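Local coordinates for hypothetical aldose 1-epimerase (Klebsiella pneumoniae subsp. pneumoniae MGH 78578, PDB 3TY1), which is of unknown function but probably binds carbohydrate, perhaps as an aldose 1-epimerase-like protein, at residues M114-Y119 / L192-T197. Sequence-based numbering, arbitrary orientation.
Sequences MVRCGY and LHDVLT. With SO4 (sulfate ion), chain H.
Arg116 and Asp194 join two strands, 114-119 and 192-197, that run in roughly the same direction, 25° apart, with axes 10.2 Å apart at their closest. That spacing is one of face-to-face sheets, so side chains alone bridge it. The guanidinium of Arg116 grips the carboxylate side-on: NE donates to Asp194 OD2 at 2.8 Å in a nearly straight bond, and NH2 reaches Asp194 OD1 at 3.2 Å. The two planes are twisted by 51°; OD2 lies in the guanidinium plane but is approached from above the carboxylate plane, whereas OD1 is met on its syn side. An extended chain from CG to NE carries the arginine head across the gap. CE of the selenomethionine Met114 lies over one face of the guanidinium, toward its rim; the Met114 chain, bent at chi2 and chi3, brings this CE tip to tip with Leu192 CD1 at 3.8 Å. At the other end Tyr119, after a cis peptide bond, slides past Leu196, with CB 3.9 Å from Leu196 CD1. The buried carboxylate is gripped by several partners: OD2 is also hydrogen-bonded to Tyr210 OH, itself bonded to Tyr119 OH, and OD1 to the backbone N of Glu180. On the opposite side of its strand, His193 NE2 binds a sulfate, probably from the crystallisation liquor. The contact lies in the interior between two facing sheets of the supersandwich: strand 114-119 pairs with 204-214 in the mixed sheet, while 189-198 lies between 173-183 and 342-352 in the facing antiparallel sheet, whose Thr179 and Tyr349 touch Arg116 and Met114.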
loop_
_atom_site.group_PDB
_atom_site.type_symbol
_atom_site.label_atom_id
_atom_site.label_comp_id
_atom_site.label_asym_id
_atom_site.label_seq_id
_atom_site.Cartn_x
_atom_site.Cartn_y
_atom_site.Cartn_z
HETATM N N MSE A 114 -14.783 8.321 16.228
HETATM C CA MSE A 114 -13.624 9.049 16.822
HETATM C C MSE A 114 -12.313 8.620 16.138
HETATM O O MSE A 114 -11.940 7.464 16.213
HETATM C CB MSE A 114 -13.567 8.863 18.364
HETATM C CG MSE A 114 -12.868 9.979 19.165
HETATM SE SE MSE A 114 -10.973 10.054 18.794
HETATM C CE MSE A 114 -10.459 8.355 19.606
ATOM N N VAL A 115 -11.669 9.561 15.447
ATOM C CA VAL A 115 -10.377 9.361 14.816
ATOM C C VAL A 115 -9.303 10.177 15.527
ATOM O O VAL A 115 -9.485 11.370 15.706
ATOM C CB VAL A 115 -10.357 9.849 13.354
ATOM C CG1 VAL A 115 -8.954 9.543 12.745
ATOM C CG2 VAL A 115 -11.449 9.198 12.569
ATOM N N ARG A 116 -8.197 9.548 15.938
ATOM C CA ARG A 116 -7.064 10.314 16.471
ATOM C C ARG A 116 -6.343 10.875 15.253
ATOM O O ARG A 116 -5.778 10.117 14.481
ATOM C CB ARG A 116 -6.158 9.421 17.306
ATOM C CG ARG A 116 -6.812 9.010 18.633
ATOM C CD ARG A 116 -6.006 7.940 19.404
ATOM N NE ARG A 116 -6.668 7.510 20.647
ATOM C CZ ARG A 116 -7.596 6.544 20.720
ATOM N NH1 ARG A 116 -8.021 5.955 19.637
ATOM N NH2 ARG A 116 -8.126 6.181 21.902
ATOM N N CYS A 117 -6.416 12.191 15.067
ATOM C CA CYS A 117 -5.802 12.878 13.936
ATOM C C CYS A 117 -4.481 13.439 14.466
ATOM O O CYS A 117 -4.446 14.522 15.045
ATOM C CB CYS A 117 -6.716 13.979 13.450
ATOM S SG CYS A 117 -8.300 13.362 12.845
ATOM N N GLY A 118 -3.436 12.634 14.333
ATOM C CA GLY A 118 -2.130 12.912 14.947
ATOM C C GLY A 118 -1.266 11.662 14.781
ATOM O O GLY A 118 -1.596 10.840 13.954
ATOM N N TYR A 119 -0.174 11.482 15.533
ATOM C CA TYR A 119 0.363 12.470 16.500
ATOM C C TYR A 119 1.566 13.231 15.969
ATOM O O TYR A 119 1.866 14.329 16.430
ATOM C CB TYR A 119 0.736 11.788 17.815
ATOM C CG TYR A 119 -0.461 11.331 18.601
ATOM C CD1 TYR A 119 -1.127 10.147 18.280
ATOM C CD2 TYR A 119 -0.940 12.084 19.694
ATOM C CE1 TYR A 119 -2.237 9.731 19.000
ATOM C CE2 TYR A 119 -2.050 11.654 20.444
ATOM C CZ TYR A 119 -2.704 10.481 20.072
ATOM O OH TYR A 119 -3.794 10.033 20.780
ATOM N N LEU A 192 -11.399 7.838 27.644
ATOM C CA LEU A 192 -10.119 7.589 27.016
ATOM C C LEU A 192 -9.051 8.143 27.949
ATOM O O LEU A 192 -9.216 9.231 28.492
ATOM C CB LEU A 192 -10.020 8.335 25.677
ATOM C CG LEU A 192 -11.081 7.989 24.640
ATOM C CD1 LEU A 192 -10.784 8.768 23.321
ATOM C CD2 LEU A 192 -11.081 6.474 24.409
ATOM N N HIS A 193 -7.955 7.410 28.074
ATOM C CA HIS A 193 -6.777 7.781 28.830
ATOM C C HIS A 193 -5.588 7.374 28.012
ATOM O O HIS A 193 -4.968 6.355 28.265
ATOM C CB HIS A 193 -6.792 7.110 30.195
ATOM C CG HIS A 193 -7.927 7.572 31.041
ATOM N ND1 HIS A 193 -7.938 8.809 31.653
ATOM C CD2 HIS A 193 -9.129 7.009 31.305
ATOM C CE1 HIS A 193 -9.082 8.962 32.297
ATOM N NE2 HIS A 193 -9.814 7.877 32.118
ATOM N N ASP A 194 -5.313 8.155 26.973
ATOM C CA ASP A 194 -4.216 7.884 26.080
ATOM C C ASP A 194 -2.945 8.511 26.645
ATOM O O ASP A 194 -3.004 9.563 27.307
ATOM C CB ASP A 194 -4.468 8.445 24.649
ATOM C CG ASP A 194 -5.750 7.948 24.018
ATOM O OD1 ASP A 194 -6.261 6.844 24.382
ATOM O OD2 ASP A 194 -6.279 8.693 23.151
ATOM N N VAL A 195 -1.805 7.887 26.354
ATOM C CA VAL A 195 -0.503 8.406 26.742
ATOM C C VAL A 195 0.443 8.373 25.528
ATOM O O VAL A 195 0.790 7.311 25.034
ATOM C CB VAL A 195 0.150 7.615 27.916
ATOM C CG1 VAL A 195 1.489 8.278 28.325
ATOM C CG2 VAL A 195 -0.797 7.497 29.130
ATOM N N LEU A 196 0.816 9.545 25.037
ATOM C CA LEU A 196 1.797 9.686 23.962
ATOM C C LEU A 196 3.162 9.744 24.636
ATOM O O LEU A 196 3.337 10.515 25.608
ATOM C CB LEU A 196 1.565 10.987 23.205
ATOM C CG LEU A 196 2.606 11.422 22.167
ATOM C CD1 LEU A 196 2.605 10.502 20.976
ATOM C CD2 LEU A 196 2.344 12.835 21.757
ATOM N N THR A 197 4.105 8.947 24.152
ATOM C CA THR A 197 5.476 8.981 24.654
ATOM C C THR A 197 6.470 9.162 23.521
ATOM O O THR A 197 6.373 8.526 22.461
ATOM C CB THR A 197 5.836 7.728 25.466
ATOM O OG1 THR A 197 4.912 7.599 26.542
ATOM C CG2 THR A 197 7.229 7.807 26.050
HETATM S S SO4 H . -12.187 7.164 34.620
HETATM O O1 SO4 H . -13.625 7.158 34.908
HETATM O O2 SO4 H . -11.400 7.577 35.778
HETATM O O3 SO4 H . -11.781 5.811 34.254
HETATM O O4 SO4 H . -11.909 8.112 33.534
#